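Local coordinates for protein methylaspartate ammonia-lyase (Citrobacter amalonaticus, PDB 1KKO) that catalyses the reversible anti elimination of ammonia from L-threo-3-methylaspartate to give mesaconate, using magnesium, at residues 54-57 against 63-66; 134-139 against 364-369; 6-11 against 95-100. All coordinates share one frame; numbering follows the deposited sequence.

Contact 1. Residues 54-57 against 63-66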
loop_
_atom_site.group_PDB
_atom_site.type_symbol
_atom_site.label_atom_id
_atom_site.label_comp_id
_atom_site.label_asym_id
_atom_site.label_seq_id
_atom_site.Cartn_x
_atom_site.Cartn_y
_atom_site.Cartn_z
ATOM N N SER A 54 14.881 5.039 4.237
ATOM C CA SER A 54 14.186 6.298 4.376
ATOM C C SER A 54 15.174 7.386 4.756
ATOM O O SER A 54 16.028 7.190 5.610
ATOM C CB SER A 54 13.108 6.232 5.454
ATOM O OG SER A 54 12.009 5.414 5.090
ATOM N N VAL A 55 15.021 8.521 4.097
ATOM C CA VAL A 55 15.792 9.721 4.366
ATOM C C VAL A 55 14.864 10.716 5.045
ATOM O O VAL A 55 13.785 10.992 4.541
ATOM C CB VAL A 55 16.283 10.358 3.036
ATOM C CG1 VAL A 55 17.155 11.574 3.304
ATOM C CG2 VAL A 55 17.037 9.322 2.211
ATOM N N GLN A 56 15.264 11.212 6.210
ATOM C CA GLN A 56 14.510 12.247 6.891
ATOM C C GLN A 56 15.444 13.419 7.112
ATOM O O GLN A 56 16.557 13.247 7.611
ATOM C CB GLN A 56 13.979 11.738 8.229
ATOM C CG GLN A 56 12.959 10.630 8.073
ATOM C CD GLN A 56 12.403 10.182 9.402
ATOM O OE1 GLN A 56 11.279 10.545 9.748
ATOM N NE2 GLN A 56 13.191 9.429 10.159
ATOM N N LEU A 57 14.972 14.601 6.742
ATOM C CA LEU A 57 15.759 15.814 6.899
ATOM C C LEU A 57 14.996 16.737 7.825
ATOM O O LEU A 57 13.942 17.247 7.475
ATOM C CB LEU A 57 15.962 16.495 5.549
ATOM C CG LEU A 57 16.523 15.624 4.424
ATOM C CD1 LEU A 57 16.575 16.402 3.128
ATOM C CD2 LEU A 57 17.900 15.088 4.734
ATOM N N ALA A 63 10.402 21.242 10.596
ATOM C CA ALA A 63 9.733 20.353 9.651
ATOM C C ALA A 63 10.629 19.173 9.362
ATOM O O ALA A 63 11.843 19.254 9.492
ATOM C CB ALA A 63 9.398 21.077 8.369
ATOM N N VAL A 64 10.016 18.064 8.978
ATOM C CA VAL A 64 10.758 16.875 8.636
ATOM C C VAL A 64 10.427 16.479 7.220
ATOM O O VAL A 64 9.322 16.033 6.931
ATOM C CB VAL A 64 10.437 15.702 9.576
ATOM C CG1 VAL A 64 11.295 14.502 9.216
ATOM C CG2 VAL A 64 10.664 16.114 11.013
ATOM N N ALA A 65 11.403 16.635 6.333
ATOM C CA ALA A 65 11.255 16.256 4.926
ATOM C C ALA A 65 11.600 14.787 4.766
ATOM O O ALA A 65 12.505 14.296 5.425
ATOM C CB ALA A 65 12.154 17.113 4.070
ATOM N N VAL A 66 10.889 14.107 3.873
ATOM C CA VAL A 66 11.074 12.681 3.694
ATOM C C VAL A 66 11.236 12.248 2.244
ATOM O O VAL A 66 10.703 12.863 1.309
ATOM C CB VAL A 66 9.897 11.876 4.329
ATOM C CG1 VAL A 66 9.769 12.192 5.799
ATOM C CG2 VAL A 66 8.571 12.157 3.627
#

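Contact 2. Residues 134-139 against 364-369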
loop_
_atom_site.group_PDB
_atom_site.type_symbol
_atom_site.label_atom_id
_atom_site.label_comp_id
_atom_site.label_asym_id
_atom_site.label_seq_id
_atom_site.Cartn_x
_atom_site.Cartn_y
_atom_site.Cartn_z
ATOM N N LEU A 134 17.394 10.637 -1.954
ATOM C CA LEU A 134 17.893 11.937 -1.541
ATOM C C LEU A 134 17.135 13.051 -2.231
ATOM O O LEU A 134 16.742 14.031 -1.613
ATOM C CB LEU A 134 19.378 12.089 -1.851
ATOM C CG LEU A 134 20.347 11.222 -1.059
ATOM C CD1 LEU A 134 21.756 11.477 -1.557
ATOM C CD2 LEU A 134 20.261 11.496 0.437
ATOM N N SER A 135 16.927 12.904 -3.530
ATOM C CA SER A 135 16.272 13.959 -4.291
ATOM C C SER A 135 14.806 14.138 -3.873
ATOM O O SER A 135 14.288 15.256 -3.839
ATOM C CB SER A 135 16.406 13.700 -5.783
ATOM O OG SER A 135 15.653 12.580 -6.180
ATOM N N GLN A 136 14.128 13.044 -3.524
ATOM C CA GLN A 136 12.767 13.158 -3.006
ATOM C C GLN A 136 12.766 13.994 -1.731
ATOM O O GLN A 136 11.975 14.896 -1.577
ATOM C CB GLN A 136 12.174 11.802 -2.659
ATOM C CG GLN A 136 11.849 10.884 -3.817
ATOM C CD GLN A 136 11.686 9.482 -3.305
ATOM O OE1 GLN A 136 11.067 9.275 -2.258
ATOM N NE2 GLN A 136 12.259 8.515 -4.005
ATOM N N ALA A 137 13.665 13.664 -0.817
ATOM C CA ALA A 137 13.722 14.373 0.449
ATOM C C ALA A 137 14.116 15.844 0.259
ATOM O O ALA A 137 13.606 16.709 0.953
ATOM C CB ALA A 137 14.667 13.691 1.401
ATOM N N LEU A 138 15.017 16.118 -0.681
ATOM C CA LEU A 138 15.443 17.491 -0.936
ATOM C C LEU A 138 14.324 18.322 -1.545
ATOM O O LEU A 138 14.214 19.512 -1.241
ATOM C CB LEU A 138 16.690 17.517 -1.819
ATOM C CG LEU A 138 17.928 17.016 -1.080
ATOM C CD1 LEU A 138 18.983 16.604 -2.074
ATOM C CD2 LEU A 138 18.458 18.068 -0.109
ATOM N N LEU A 139 13.492 17.713 -2.386
ATOM C CA LEU A 139 12.342 18.396 -2.947
ATOM C C LEU A 139 11.343 18.688 -1.842
ATOM O O LEU A 139 10.813 19.788 -1.726
ATOM C CB LEU A 139 11.687 17.560 -4.039
ATOM C CG LEU A 139 10.441 18.196 -4.669
ATOM C CD1 LEU A 139 10.717 19.556 -5.308
ATOM C CD2 LEU A 139 9.825 17.257 -5.698
ATOM N N THR A 364 8.072 2.625 -2.669
ATOM C CA THR A 364 7.405 2.870 -1.388
ATOM C C THR A 364 6.260 3.850 -1.490
ATOM O O THR A 364 6.020 4.464 -2.512
ATOM C CB THR A 364 8.375 3.414 -0.328
ATOM O OG1 THR A 364 8.692 4.787 -0.628
ATOM C CG2 THR A 364 9.682 2.657 -0.305
ATOM N N GLU A 365 5.552 4.003 -0.380
ATOM C CA GLU A 365 4.464 4.955 -0.309
ATOM C C GLU A 365 4.985 6.378 -0.457
ATOM O O GLU A 365 4.342 7.216 -1.081
ATOM C CB GLU A 365 3.631 4.753 0.965
ATOM C CG GLU A 365 4.020 5.527 2.224
ATOM C CD GLU A 365 5.293 5.084 2.925
ATOM O OE1 GLU A 365 6.130 4.371 2.334
ATOM O OE2 GLU A 365 5.460 5.495 4.093
ATOM N N ILE A 366 6.157 6.652 0.104
ATOM C CA ILE A 366 6.737 7.987 0.017
ATOM C C ILE A 366 7.243 8.271 -1.384
ATOM O O ILE A 366 7.034 9.357 -1.907
ATOM C CB ILE A 366 7.875 8.163 1.040
ATOM C CG1 ILE A 366 7.297 8.177 2.452
ATOM C CG2 ILE A 366 8.676 9.426 0.741
ATOM C CD1 ILE A 366 8.305 8.277 3.548
ATOM N N SER A 367 7.913 7.317 -2.011
ATOM C CA SER A 367 8.431 7.573 -3.353
ATOM C C SER A 367 7.269 7.756 -4.315
ATOM O O SER A 367 7.291 8.650 -5.164
ATOM C CB SER A 367 9.411 6.488 -3.795
ATOM O OG SER A 367 8.786 5.227 -3.986
ATOM N N ALA A 368 6.229 6.939 -4.185
ATOM C CA ALA A 368 5.064 7.071 -5.046
ATOM C C ALA A 368 4.368 8.409 -4.827
ATOM O O ALA A 368 3.995 9.079 -5.791
ATOM C CB ALA A 368 4.082 5.939 -4.814
ATOM N N ARG A 369 4.186 8.803 -3.573
ATOM C CA ARG A 369 3.523 10.056 -3.268
ATOM C C ARG A 369 4.316 11.218 -3.868
ATOM O O ARG A 369 3.746 12.170 -4.409
ATOM C CB ARG A 369 3.384 10.194 -1.753
ATOM C CG ARG A 369 2.560 11.347 -1.303
ATOM C CD ARG A 369 2.337 11.338 0.173
ATOM N NE ARG A 369 3.562 11.576 0.926
ATOM C CZ ARG A 369 4.033 10.803 1.895
ATOM N NH1 ARG A 369 3.431 9.667 2.236
ATOM N NH2 ARG A 369 5.138 11.164 2.509
#

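Contact 3. Residues 6-11 against 95-100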
loop_
_atom_site.group_PDB
_atom_site.type_symbol
_atom_site.label_atom_id
_atom_site.label_comp_id
_atom_site.label_asym_id
_atom_site.label_seq_id
_atom_site.Cartn_x
_atom_site.Cartn_y
_atom_site.Cartn_z
ATOM N N ALA A 6 20.150 14.998 9.408
ATOM C CA ALA A 6 19.756 14.015 8.391
ATOM C C ALA A 6 19.780 12.625 9.024
ATOM O O ALA A 6 20.745 12.271 9.708
ATOM C CB ALA A 6 20.696 14.066 7.217
ATOM N N LEU A 7 18.720 11.849 8.791
ATOM C CA LEU A 7 18.591 10.508 9.360
ATOM C C LEU A 7 18.301 9.515 8.263
ATOM O O LEU A 7 17.551 9.817 7.339
ATOM C CB LEU A 7 17.432 10.439 10.361
ATOM C CG LEU A 7 17.516 11.348 11.576
ATOM C CD1 LEU A 7 16.416 10.955 12.540
ATOM C CD2 LEU A 7 18.831 11.236 12.254
ATOM N N PHE A 8 18.904 8.340 8.379
ATOM C CA PHE A 8 18.729 7.240 7.436
ATOM C C PHE A 8 18.232 6.018 8.198
ATOM O O PHE A 8 18.855 5.605 9.179
ATOM C CB PHE A 8 20.049 6.923 6.744
ATOM C CG PHE A 8 20.587 8.064 5.916
ATOM C CD1 PHE A 8 20.010 8.392 4.694
ATOM C CD2 PHE A 8 21.664 8.814 6.362
ATOM C CE1 PHE A 8 20.492 9.431 3.924
ATOM C CE2 PHE A 8 22.138 9.872 5.597
ATOM C CZ PHE A 8 21.551 10.167 4.375
ATOM N N THR A 9 17.112 5.451 7.763
ATOM C CA THR A 9 16.552 4.286 8.434
ATOM C C THR A 9 16.191 3.201 7.437
ATOM O O THR A 9 15.525 3.437 6.419
ATOM C CB THR A 9 15.335 4.669 9.285
ATOM O OG1 THR A 9 14.337 5.264 8.491
ATOM C CG2 THR A 9 15.653 5.779 10.207
ATOM N N ALA A 10 16.627 1.992 7.744
ATOM C CA ALA A 10 16.335 0.823 6.922
ATOM C C ALA A 10 14.859 0.497 6.973
ATOM O O ALA A 10 14.207 0.689 7.996
ATOM C CB ALA A 10 17.136 -0.384 7.407
ATOM N N GLY A 11 14.318 0.016 5.858
ATOM C CA GLY A 11 12.936 -0.424 5.825
ATOM C C GLY A 11 12.705 -1.421 4.723
ATOM O O GLY A 11 13.621 -1.861 4.021
ATOM N N ASP A 95 28.174 7.838 6.831
ATOM C CA ASP A 95 29.573 8.249 6.711
ATOM C C ASP A 95 29.818 9.295 5.631
ATOM O O ASP A 95 30.525 10.284 5.855
ATOM C CB ASP A 95 30.443 7.040 6.365
ATOM C CG ASP A 95 30.580 6.056 7.508
ATOM O OD1 ASP A 95 30.172 6.379 8.641
ATOM O OD2 ASP A 95 31.088 4.926 7.344
ATOM N N HIS A 96 29.247 9.069 4.450
ATOM C CA HIS A 96 29.586 9.868 3.284
ATOM C C HIS A 96 28.573 10.919 2.891
ATOM O O HIS A 96 28.914 11.873 2.205
ATOM C CB HIS A 96 29.748 8.954 2.072
ATOM C CG HIS A 96 30.869 7.976 2.191
ATOM N ND1 HIS A 96 30.696 6.618 2.034
ATOM C CD2 HIS A 96 32.190 8.160 2.426
ATOM C CE1 HIS A 96 31.858 6.009 2.184
ATOM N NE2 HIS A 96 32.782 6.922 2.421
ATOM N N ILE A 97 27.314 10.733 3.273
ATOM C CA ILE A 97 26.279 11.629 2.802
ATOM C C ILE A 97 25.711 12.537 3.884
ATOM O O ILE A 97 25.434 13.700 3.621
ATOM C CB ILE A 97 25.180 10.805 2.091
ATOM C CG1 ILE A 97 25.782 10.001 0.926
ATOM C CG2 ILE A 97 24.057 11.711 1.610
ATOM C CD1 ILE A 97 26.501 10.848 -0.144
ATOM N N LYS A 98 25.536 12.016 5.090
ATOM C CA LYS A 98 25.040 12.843 6.184
ATOM C C LYS A 98 25.781 14.195 6.309
ATOM O O LYS A 98 25.136 15.229 6.416
ATOM C CB LYS A 98 25.075 12.068 7.499
ATOM C CG LYS A 98 24.537 12.848 8.691
ATOM C CD LYS A 98 24.543 12.050 10.001
ATOM C CE LYS A 98 25.097 10.655 9.867
ATOM N NZ LYS A 98 24.314 9.701 10.696
ATOM N N PRO A 99 27.117 14.215 6.296
ATOM C CA PRO A 99 27.837 15.497 6.401
ATOM C C PRO A 99 27.631 16.446 5.229
ATOM O O PRO A 99 27.865 17.650 5.339
ATOM C CB PRO A 99 29.301 15.075 6.471
ATOM C CG PRO A 99 29.278 13.691 6.929
ATOM C CD PRO A 99 28.049 13.076 6.277
ATOM N N LEU A 100 27.219 15.908 4.088
ATOM C CA LEU A 100 26.943 16.736 2.934
ATOM C C LEU A 100 25.538 17.310 2.987
ATOM O O LEU A 100 25.211 18.244 2.256
ATOM C CB LEU A 100 27.141 15.940 1.644
ATOM C CG LEU A 100 28.574 15.450 1.429
ATOM C CD1 LEU A 100 28.685 14.520 0.228
ATOM C CD2 LEU A 100 29.495 16.630 1.261
#

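Contact 1. Residues 54-57 against 63-66
The flat carboxamide of Q56 passes V64 obliquely, its OE1 lying 4.0 Å from V64 CG1, while NE2 is held by the backbone oxygen of R404 in the second subunit. The other flat groups are peptides, and they join the two strands into a beta hairpin in the antiparallel sheet of the N-terminal domain. L57 and A65 form a hydrogen-bonded pair: L57 N donates to A65 O over 2.8 Å, in the carbonyl plane, and A65 N answers to L57 O over 2.9 Å, this time tilted 28° from that carbonyl plane. Both bonds are nearly straight at hydrogen. Q56 and V66 make the neighbouring non-hydrogen-bonded pair.

Side chains alternate between the two faces. Q56, V64 and V66 share one face. With CG anti to its carbonyl carbon (chi1 -65°) and an extended chain beyond, Q56 runs past V64 to the dimer interface, where L408 of the second subunit packs on both; a long amide suits this place because its CB rests against the V64 CG1 methyl while its end bonds to a backbone oxygen. V66 turns to I366 and R369 of helix 365-378. On the other face L57 CB meets A65 CB at 4.1 Å, and V55 joins them against helix 128-146. Here A65 is small enough for the strand to sit close to A141, whereas the branched V55 and L57 pack on A137 and on strand 3-18.

On either flank of the L57-A65 pair, CA-H groups also point at carbonyls. V64 CA lies 3.4 Å from L57 O on one side; on the other, Q56 CA approaches A65 O at 3.2 Å, and V66 CA lies 3.3 Å from V55 O with an angle of 151° at the hydrogen.

Contact 2. Residues 134-139 against 364-369
Q136 and S367 face each other from two helices, 128-146 and 365-378, with their CA atoms 7.1 Å apart, the closest pair of CA atoms across the two segments. The gap is bridged by one glutamine. Its CG stands anti to the carbonyl carbon (chi1 -70°) and the chain then runs extended, bringing the amide obliquely, O and N foremost, onto the first turn of the other helix: OE1 is 3.3 Å from S367 CA, and NE2 is 3.5 Å from S367 CB. I366 adds its CG2 methyl, 3.8 Å from OE1.

No hydrogen bond crosses here. OE1 accepts from the backbone N of D68 in strand 64-69, which fixes the amide, and NE2 is bonded too, so both polar atoms of this buried side chain have partners. S367 is suited by its size, giving the amide a slim CB to rest on while its OG bonds to E363 OE2. The side chain of S367 is about 7 Å from that of T360, a substrate-binding residue.

That same OG accepts from T364 N over 3.0 Å, and S367 N returns a bond to T364 OG1 over 3.0 Å, nearly straight at 170°. OG1 also bonds D68. The reciprocal T364–S367 bonds form a capping box with T364 as N-cap, starting a helix of the TIM barrel where the N-terminal domain of this enolase-superfamily enzyme meets it.

Contact 3. Residues 6-11 against 95-100
F8 and K98 meet edge-on: the backbone N of K98 lies near the plane of the phenylalanine ring, 4.0 Å from CE2, and K98 CB is 4.1 Å from the same atom. This is a strand packed on a helix in the alpha+beta N-terminal domain, the strand being 6-11 of the antiparallel sheet and the helix 95-100. At the neighbouring ring atom, F8 CZ touches I97 CG2 at 4.0 Å, the two side chains crossing at about a right angle. A6 completes the first shell. As a small residue it lets the helix come near, with CA atoms of A6 and K98 only 5.8 Å apart, and the aliphatic part of the lysine lies along it: K98 CG is 4.3 Å from A6 CB and K98 CD is 3.8 Å from A6 O.

The ring is large, flat and apolar, as befits a residue enclosed on several sides. Next to it come L93, N94 and L101 of the same helix, V53 and V55 of the adjoining strand 47-59, and L134 of helix 128-146. I97 also packs on L134, besides L119 and L126. On the opposite side of the sheet, L7 and T9 meet L408 and A407 of the second subunit.

The helix is irregular just here, with a wider turn at 95-97 and a kink after it. P99 has no N-H to give, and L100 N bonds to I97 O at 2.9 Å. K98, just before P99, suits a place with an apolar and a polar neighbour: CG stands opposite the backbone N (chi1 -178°), sending the stem over A6, the chain bends beyond CG, and K98 NZ is hydrogen-bonded to N94 OD1.

From the N terminus, strand 3-18 comes first, and contact 3 closes a long loop when helix 86-101 returns to pack on it. Contact 1 is nested inside that loop, a short hairpin between strands 47-59 and 64-69; since strand 47-59 also pairs with 3-18, both contacts share one sheet. Contact 2 opens only afterwards, on helix 128-146, and closes 225 residues later on helix 365-378, with much of the barrel in between. None of the loops cross. Helix 128-146 joins all three: A137 lies against V55, L57 and A65 of contact 1, and L134 against F8 and I97 of contact 3, while contact 2 ties this N-terminal domain to the barrel.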